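Local coordinates for protein putative glucoamylase (Bacteroides caccae ATCC 43185, PDB 4QT9) that probably hydrolyses glycosidic bonds as a putative glucoamylase, built on an alpha/alpha toroid, at residues 177-188 against 196-207. Residues are numbered along the deposited sequence; the frame is centred on the assembly and turned at random.
Sequences WYRKGGQNVLYW and WEMDFPIHGYNE
The K180 chain, fully extended with CG anti to the backbone N (chi1 -176°), runs over one face of the W196 indole, CG 3.5 Å from the centroid of the five-membered ring: a CH-pi contact. CH2 of W196 comes 3.4 Å from the carbonyl O of W177, whose own indole is nearly parallel but slid aside; Y187 completes the aromatic cluster. With W196 cut back to an alanine, K180 is likely to lose the ring face it lies along, a gap opening beside W177 and Y187. After the type I turn W196-D199, OD1 of D199 meets the Y187 ring edge, 3.6 Å from CE2. The carbonyl O of F200 accepts a hydrogen bond from W188 N (3.0 Å), and the two rings pair edge-to-face, W188 giving the edge. P201 CB touches V185 CG2 and lies over one Y187 face, toward the rim; K180 CD lies off-centre over the opposite face. I202 N donates to L186 O (2.9 Å, 167°). E207, beside a bound acetate probably from the crystallisation liquor, brings OE2 to the W188 ring edge. The two backbone bonds flank the single bridge Y187-P201, joining the toroid's loops around strand 189-190; packing is mostly apolar, with perhaps weak K180-D199 attraction.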
ATOM      1  N   TRP A 177      10.238 -14.501 -14.326  1.00 22.98           N
ATOM      2  CA  TRP A 177       9.513 -14.475 -15.604  1.00 23.04           C
ATOM      3  C   TRP A 177       9.287 -13.033 -16.095  1.00 25.25           C
ATOM      4  O   TRP A 177       9.370 -12.770 -17.286  1.00 26.41           O
ATOM      5  CB  TRP A 177       8.144 -15.183 -15.474  1.00 21.77           C
ATOM      6  CG  TRP A 177       7.280 -15.023 -16.687  1.00 23.31           C
ATOM      7  CD1 TRP A 177       6.335 -14.063 -16.896  1.00 26.34           C
ATOM      8  CD2 TRP A 177       7.439 -15.707 -17.935  1.00 24.08           C
ATOM      9  NE1 TRP A 177       5.846 -14.153 -18.180  1.00 26.43           N
ATOM     10  CE2 TRP A 177       6.483 -15.177 -18.829  1.00 28.01           C
ATOM     11  CE3 TRP A 177       8.248 -16.777 -18.363  1.00 25.84           C
ATOM     12  CZ2 TRP A 177       6.319 -15.666 -20.128  1.00 28.25           C
ATOM     13  CZ3 TRP A 177       8.073 -17.278 -19.649  1.00 28.53           C
ATOM     14  CH2 TRP A 177       7.132 -16.712 -20.523  1.00 29.38           C
ATOM     15  N   TYR A 178       8.979 -12.117 -15.175  1.00 21.08           N
ATOM     16  CA  TYR A 178       8.637 -10.737 -15.462  1.00 19.97           C
ATOM     17  C   TYR A 178       9.861  -9.884 -15.853  1.00 24.49           C
ATOM     18  O   TYR A 178       9.723  -8.691 -16.057  1.00 24.29           O
ATOM     19  CB  TYR A 178       7.850 -10.158 -14.281  1.00 21.53           C
ATOM     20  CG  TYR A 178       6.424 -10.696 -14.245  1.00 22.97           C
ATOM     21  CD1 TYR A 178       6.154 -11.984 -13.789  1.00 23.90           C
ATOM     22  CD2 TYR A 178       5.353  -9.926 -14.697  1.00 22.76           C
ATOM     23  CE1 TYR A 178       4.860 -12.513 -13.831  1.00 22.05           C
ATOM     24  CE2 TYR A 178       4.054 -10.438 -14.722  1.00 23.34           C
ATOM     25  CZ  TYR A 178       3.820 -11.750 -14.323  1.00 26.83           C
ATOM     26  OH  TYR A 178       2.548 -12.277 -14.334  1.00 25.23           O
ATOM     27  N   ARG A 179      11.037 -10.518 -16.066  1.00 22.74           N
ATOM     28  CA  ARG A 179      12.216  -9.858 -16.592  1.00 23.04           C
ATOM     29  C   ARG A 179      12.151  -9.895 -18.123  1.00 27.33           C
ATOM     30  O   ARG A 179      13.089  -9.430 -18.776  1.00 27.14           O
ATOM     31  CB  ARG A 179      13.512 -10.537 -16.114  1.00 24.53           C
ATOM     32  CG  ARG A 179      13.829 -10.447 -14.628  1.00 24.60           C
ATOM     33  CD  ARG A 179      14.986 -11.387 -14.318  1.00 21.44           C
ATOM     34  NE  ARG A 179      16.225 -10.998 -15.004  1.00 26.68           N
ATOM     35  CZ  ARG A 179      17.267 -11.799 -15.186  1.00 34.43           C
ATOM     36  NH1 ARG A 179      17.227 -13.054 -14.765  1.00 25.16           N
ATOM     37  NH2 ARG A 179      18.356 -11.353 -15.805  1.00 21.02           N
ATOM     38  N   LYS A 180      11.082 -10.532 -18.696  1.00 23.00           N
ATOM     39  CA  LYS A 180      10.830 -10.640 -20.147  1.00 23.69           C
ATOM     40  C   LYS A 180      12.058 -11.242 -20.868  1.00 30.42           C
ATOM     41  O   LYS A 180      12.755 -10.551 -21.608  1.00 32.00           O
ATOM     42  CB  LYS A 180      10.448  -9.252 -20.722  1.00 24.61           C
ATOM     43  CG  LYS A 180      10.057  -9.240 -22.197  1.00 30.63           C
ATOM     44  CD  LYS A 180       9.729  -7.817 -22.665  1.00 33.17           C
ATOM     45  CE  LYS A 180       9.649  -7.759 -24.164  1.00 44.28           C
ATOM     46  NZ  LYS A 180       9.202  -6.426 -24.630  1.00 52.08           N
ATOM     47  N   GLY A 181      12.335 -12.510 -20.598  1.00 28.58           N
ATOM     48  CA  GLY A 181      13.463 -13.215 -21.206  1.00 28.33           C
ATOM     49  C   GLY A 181      14.853 -12.815 -20.724  1.00 29.74           C
ATOM     50  O   GLY A 181      15.806 -12.900 -21.499  1.00 30.86           O
ATOM     51  N   GLY A 182      14.996 -12.466 -19.446  1.00 22.35           N
ATOM     52  CA  GLY A 182      16.302 -12.178 -18.853  1.00 22.19           C
ATOM     53  C   GLY A 182      16.829 -10.752 -18.899  1.00 28.44           C
ATOM     54  O   GLY A 182      18.032 -10.539 -18.739  1.00 30.28           O
ATOM     55  N   GLN A 183      15.961  -9.754 -19.040  1.00 23.97           N
ATOM     56  CA  GLN A 183      16.432  -8.367 -19.026  1.00 24.96           C
ATOM     57  C   GLN A 183      16.756  -7.990 -17.574  1.00 25.46           C
ATOM     58  O   GLN A 183      16.320  -8.695 -16.663  1.00 23.81           O
ATOM     59  CB  GLN A 183      15.369  -7.428 -19.657  1.00 27.06           C
ATOM     60  CG  GLN A 183      15.037  -7.773 -21.120  1.00 37.35           C
ATOM     61  CD  GLN A 183      14.098  -6.788 -21.757  1.00 46.84           C
ATOM     62  OE1 GLN A 183      13.987  -5.651 -21.330  1.00 41.95           O
ATOM     63  NE2 GLN A 183      13.387  -7.201 -22.793  1.00 46.17           N
ATOM     64  N   ASN A 184      17.535  -6.936 -17.349  1.00 21.50           N
ATOM     65  CA  ASN A 184      17.868  -6.515 -15.974  1.00 21.79           C
ATOM     66  C   ASN A 184      16.922  -5.412 -15.508  1.00 26.32           C
ATOM     67  O   ASN A 184      17.322  -4.291 -15.199  1.00 26.29           O
ATOM     68  CB  ASN A 184      19.336  -6.108 -15.863  1.00 25.22           C
ATOM     69  CG  ASN A 184      20.235  -7.304 -15.996  1.00 38.49           C
ATOM     70  OD1 ASN A 184      19.998  -8.364 -15.400  1.00 29.14           O
ATOM     71  ND2 ASN A 184      21.237  -7.187 -16.822  1.00 37.75           N
ATOM     72  N   VAL A 185      15.636  -5.767 -15.458  1.00 22.97           N
ATOM     73  CA  VAL A 185      14.515  -4.890 -15.083  1.00 21.22           C
ATOM     74  C   VAL A 185      13.292  -5.782 -14.905  1.00 24.28           C
ATOM     75  O   VAL A 185      13.243  -6.876 -15.484  1.00 23.87           O
ATOM     76  CB  VAL A 185      14.287  -3.788 -16.170  1.00 24.27           C
ATOM     77  CG1 VAL A 185      13.804  -4.396 -17.499  1.00 23.45           C
ATOM     78  CG2 VAL A 185      13.335  -2.688 -15.679  1.00 23.73           C
ATOM     79  N   LEU A 186      12.303  -5.313 -14.139  1.00 20.80           N
ATOM     80  CA  LEU A 186      11.038  -6.022 -13.977  1.00 19.97           C
ATOM     81  C   LEU A 186       9.943  -5.268 -14.704  1.00 25.20           C
ATOM     82  O   LEU A 186       9.841  -4.054 -14.555  1.00 24.02           O
ATOM     83  CB  LEU A 186      10.669  -6.180 -12.485  1.00 19.07           C
ATOM     84  CG  LEU A 186      11.572  -7.090 -11.668  1.00 21.92           C
ATOM     85  CD1 LEU A 186      11.339  -6.877 -10.187  1.00 21.13           C
ATOM     86  CD2 LEU A 186      11.360  -8.556 -12.066  1.00 21.30           C
ATOM     87  N   TYR A 187       9.129  -5.982 -15.481  1.00 23.45           N
ATOM     88  CA  TYR A 187       7.973  -5.402 -16.171  1.00 23.82           C
ATOM     89  C   TYR A 187       6.749  -5.493 -15.266  1.00 27.11           C
ATOM     90  O   TYR A 187       6.596  -6.452 -14.500  1.00 24.44           O
ATOM     91  CB  TYR A 187       7.723  -6.104 -17.512  1.00 25.47           C
ATOM     92  CG  TYR A 187       8.691  -5.666 -18.586  1.00 28.36           C
ATOM     93  CD1 TYR A 187       9.982  -6.192 -18.651  1.00 30.07           C
ATOM     94  CD2 TYR A 187       8.320  -4.727 -19.543  1.00 30.08           C
ATOM     95  CE1 TYR A 187      10.885  -5.775 -19.628  1.00 30.63           C
ATOM     96  CE2 TYR A 187       9.218  -4.296 -20.520  1.00 31.73           C
ATOM     97  CZ  TYR A 187      10.495  -4.835 -20.568  1.00 38.03           C
ATOM     98  OH  TYR A 187      11.368  -4.437 -21.543  1.00 36.59           O
ATOM     99  N   TRP A 188       5.881  -4.477 -15.327  1.00 25.71           N
ATOM    100  CA  TRP A 188       4.694  -4.397 -14.500  1.00 25.12           C
ATOM    101  C   TRP A 188       3.682  -5.512 -14.822  1.00 27.32           C
ATOM    102  O   TRP A 188       3.123  -6.118 -13.897  1.00 26.96           O
ATOM    103  CB  TRP A 188       4.025  -3.010 -14.702  1.00 24.35           C
ATOM    104  CG  TRP A 188       3.105  -2.586 -13.593  1.00 25.27           C
ATOM    105  CD1 TRP A 188       2.036  -3.283 -13.096  1.00 27.95           C
ATOM    106  CD2 TRP A 188       3.082  -1.301 -12.948  1.00 25.39           C
ATOM    107  NE1 TRP A 188       1.390  -2.540 -12.135  1.00 27.11           N
ATOM    108  CE2 TRP A 188       1.988  -1.304 -12.049  1.00 29.39           C
ATOM    109  CE3 TRP A 188       3.882  -0.139 -13.046  1.00 26.92           C
ATOM    110  CZ2 TRP A 188       1.701  -0.212 -11.218  1.00 28.99           C
ATOM    111  CZ3 TRP A 188       3.625   0.923 -12.194  1.00 28.97           C
ATOM    112  CH2 TRP A 188       2.547   0.883 -11.291  1.00 29.51           C
ATOM    113  N   TRP A 196       3.596  -9.082 -23.740  1.00 29.10           N
ATOM    114  CA  TRP A 196       4.289  -7.935 -23.139  1.00 28.26           C
ATOM    115  C   TRP A 196       3.798  -6.568 -23.686  1.00 35.84           C
ATOM    116  O   TRP A 196       4.445  -5.565 -23.385  1.00 35.99           O
ATOM    117  CB  TRP A 196       5.824  -8.064 -23.355  1.00 25.13           C
ATOM    118  CG  TRP A 196       6.395  -9.350 -22.814  1.00 24.76           C
ATOM    119  CD1 TRP A 196       6.741 -10.463 -23.531  1.00 27.35           C
ATOM    120  CD2 TRP A 196       6.563  -9.695 -21.426  1.00 23.77           C
ATOM    121  NE1 TRP A 196       7.111 -11.477 -22.681  1.00 25.48           N
ATOM    122  CE2 TRP A 196       7.029 -11.029 -21.382  1.00 26.77           C
ATOM    123  CE3 TRP A 196       6.350  -9.005 -20.209  1.00 23.91           C
ATOM    124  CZ2 TRP A 196       7.290 -11.689 -20.174  1.00 25.25           C
ATOM    125  CZ3 TRP A 196       6.624  -9.660 -19.015  1.00 24.16           C
ATOM    126  CH2 TRP A 196       7.085 -10.982 -19.004  1.00 24.47           C
ATOM    127  N   GLU A 197       2.649  -6.511 -24.420  1.00 34.72           N
ATOM    128  CA  GLU A 197       2.113  -5.294 -25.070  1.00 36.58           C
ATOM    129  C   GLU A 197       1.906  -4.064 -24.145  1.00 40.17           C
ATOM    130  O   GLU A 197       1.985  -2.931 -24.639  1.00 40.91           O
ATOM    131  CB  GLU A 197       0.815  -5.580 -25.831  1.00 39.39           C
ATOM    132  CG  GLU A 197       1.095  -5.994 -27.266  1.00 54.73           C
ATOM    133  CD  GLU A 197      -0.028  -6.709 -27.995  1.00 82.93           C
ATOM    134  OE1 GLU A 197      -1.133  -6.131 -28.120  1.00 74.43           O
ATOM    135  OE2 GLU A 197       0.220  -7.837 -28.482  1.00 78.95           O
HETATM  136  N   MSE A 198       1.707  -4.262 -22.826  1.00 33.95           N
HETATM  137  CA  MSE A 198       1.601  -3.129 -21.887  1.00 31.30           C
HETATM  138  C   MSE A 198       2.942  -2.406 -21.807  1.00 36.55           C
HETATM  139  O   MSE A 198       2.980  -1.202 -21.578  1.00 35.94           O
HETATM  140  CB  MSE A 198       1.135  -3.575 -20.495  1.00 31.42           C
HETATM  141  CG  MSE A 198      -0.307  -4.080 -20.466  1.00 36.15           C
HETATM  142 SE   MSE A 198      -1.596  -2.647 -20.421  0.75 41.58          SE
HETATM  143  CE  MSE A 198      -1.593  -2.116 -22.335  1.00 40.07           C
ATOM    144  N   ASP A 199       4.037  -3.155 -22.008  1.00 35.72           N
ATOM    145  CA  ASP A 199       5.421  -2.675 -22.094  1.00 35.70           C
ATOM    146  C   ASP A 199       5.750  -1.563 -21.064  1.00 37.87           C
ATOM    147  O   ASP A 199       6.037  -0.419 -21.439  1.00 38.20           O
ATOM    148  CB  ASP A 199       5.687  -2.183 -23.532  1.00 38.41           C
ATOM    149  CG  ASP A 199       7.108  -1.746 -23.794  1.00 48.01           C
ATOM    150  OD1 ASP A 199       8.034  -2.486 -23.408  1.00 47.27           O
ATOM    151  OD2 ASP A 199       7.295  -0.633 -24.344  1.00 55.39           O
ATOM    152  N   PHE A 200       5.716  -1.913 -19.769  1.00 31.24           N
ATOM    153  CA  PHE A 200       6.043  -0.952 -18.725  1.00 30.29           C
ATOM    154  C   PHE A 200       7.204  -1.477 -17.848  1.00 30.21           C
ATOM    155  O   PHE A 200       6.935  -2.068 -16.803  1.00 27.19           O
ATOM    156  CB  PHE A 200       4.806  -0.637 -17.865  1.00 32.37           C
ATOM    157  CG  PHE A 200       4.864   0.648 -17.073  1.00 35.44           C
ATOM    158  CD1 PHE A 200       5.911   0.900 -16.194  1.00 38.78           C
ATOM    159  CD2 PHE A 200       3.845   1.586 -17.167  1.00 40.73           C
ATOM    160  CE1 PHE A 200       5.970   2.089 -15.465  1.00 40.06           C
ATOM    161  CE2 PHE A 200       3.899   2.772 -16.425  1.00 44.16           C
ATOM    162  CZ  PHE A 200       4.961   3.008 -15.572  1.00 41.41           C
ATOM    163  N   PRO A 201       8.495  -1.263 -18.226  1.00 27.67           N
ATOM    164  CA  PRO A 201       9.603  -1.670 -17.318  1.00 26.43           C
ATOM    165  C   PRO A 201       9.636  -0.693 -16.128  1.00 28.70           C
ATOM    166  O   PRO A 201       9.490   0.499 -16.356  1.00 29.35           O
ATOM    167  CB  PRO A 201      10.841  -1.603 -18.211  1.00 28.78           C
ATOM    168  CG  PRO A 201      10.485  -0.647 -19.305  1.00 33.47           C
ATOM    169  CD  PRO A 201       8.992  -0.536 -19.416  1.00 28.86           C
ATOM    170  N   ILE A 202       9.766  -1.167 -14.872  1.00 22.92           N
ATOM    171  CA  ILE A 202       9.663  -0.252 -13.726  0.50 20.97           C
ATOM    172  C   ILE A 202      11.013   0.331 -13.281  1.00 24.93           C
ATOM    173  O   ILE A 202      11.925  -0.385 -12.831  1.00 25.17           O
ATOM    174  CB  ILE A 202       8.893  -0.912 -12.548  0.50 22.24           C
ATOM    175  CG1 ILE A 202       7.439  -1.173 -12.957  0.50 21.96           C
ATOM    176  CG2 ILE A 202       8.949  -0.065 -11.269  0.50 21.19           C
ATOM    177  CD1 ILE A 202       6.856  -2.420 -12.374  0.50 22.51           C
ATOM    178  N   HIS A 203      11.105   1.666 -13.372  1.00 22.14           N
ATOM    179  CA  HIS A 203      12.284   2.413 -12.967  1.00 22.95           C
ATOM    180  C   HIS A 203      11.922   3.267 -11.752  1.00 27.03           C
ATOM    181  O   HIS A 203      10.816   3.795 -11.696  1.00 25.76           O
ATOM    182  CB  HIS A 203      12.821   3.287 -14.131  1.00 24.70           C
ATOM    183  CG  HIS A 203      13.103   2.526 -15.399  1.00 28.01           C
ATOM    184  ND1 HIS A 203      14.050   1.509 -15.444  1.00 29.84           N
ATOM    185  CD2 HIS A 203      12.559   2.670 -16.629  1.00 29.30           C
ATOM    186  CE1 HIS A 203      14.050   1.079 -16.697  1.00 29.49           C
ATOM    187  NE2 HIS A 203      13.171   1.755 -17.447  1.00 29.67           N
ATOM    188  N   GLY A 204      12.836   3.410 -10.791  1.00 22.66           N
ATOM    189  CA  GLY A 204      12.533   4.228  -9.615  1.00 20.93           C
ATOM    190  C   GLY A 204      12.767   5.715  -9.818  1.00 24.54           C
ATOM    191  O   GLY A 204      13.369   6.100 -10.818  1.00 23.32           O
ATOM    192  N   TYR A 205      12.339   6.580  -8.875  1.00 23.18           N
ATOM    193  CA  TYR A 205      11.611   6.185  -7.675  1.00 23.11           C
ATOM    194  C   TYR A 205      10.114   6.351  -7.906  1.00 25.47           C
ATOM    195  O   TYR A 205       9.678   7.336  -8.499  1.00 24.20           O
ATOM    196  CB  TYR A 205      12.065   7.007  -6.420  1.00 24.65           C
ATOM    197  CG  TYR A 205      11.383   6.526  -5.152  1.00 25.58           C
ATOM    198  CD1 TYR A 205      11.886   5.447  -4.432  1.00 27.24           C
ATOM    199  CD2 TYR A 205      10.193   7.102  -4.714  1.00 27.08           C
ATOM    200  CE1 TYR A 205      11.217   4.948  -3.313  1.00 26.90           C
ATOM    201  CE2 TYR A 205       9.514   6.613  -3.600  1.00 27.51           C
ATOM    202  CZ  TYR A 205      10.020   5.524  -2.913  1.00 31.67           C
ATOM    203  OH  TYR A 205       9.352   5.061  -1.803  1.00 28.77           O
ATOM    204  N   ASN A 206       9.340   5.398  -7.401  1.00 21.62           N
ATOM    205  CA  ASN A 206       7.870   5.409  -7.400  1.00 22.04           C
ATOM    206  C   ASN A 206       7.445   4.481  -6.253  1.00 26.01           C
ATOM    207  O   ASN A 206       8.287   4.044  -5.481  1.00 27.13           O
ATOM    208  CB  ASN A 206       7.221   5.082  -8.798  1.00 18.59           C
ATOM    209  CG  ASN A 206       7.553   3.725  -9.366  1.00 36.76           C
ATOM    210  OD1 ASN A 206       7.875   2.786  -8.648  1.00 26.12           O
ATOM    211  ND2 ASN A 206       7.480   3.582 -10.674  1.00 31.09           N
ATOM    212  N   GLU A 207       6.177   4.166  -6.135  1.00 24.14           N
ATOM    213  CA  GLU A 207       5.641   3.332  -5.044  1.00 22.74           C
ATOM    214  C   GLU A 207       6.082   1.831  -5.085  1.00 28.36           C
ATOM    215  O   GLU A 207       5.717   1.086  -4.167  1.00 28.58           O
ATOM    216  CB  GLU A 207       4.107   3.409  -5.087  1.00 22.21           C
ATOM    217  CG  GLU A 207       3.478   2.615  -6.219  1.00 25.74           C
ATOM    218  CD  GLU A 207       3.286   3.307  -7.553  1.00 41.98           C
ATOM    219  OE1 GLU A 207       4.181   4.076  -7.962  1.00 33.48           O
ATOM    220  OE2 GLU A 207       2.249   3.056  -8.211  1.00 45.02           O
TER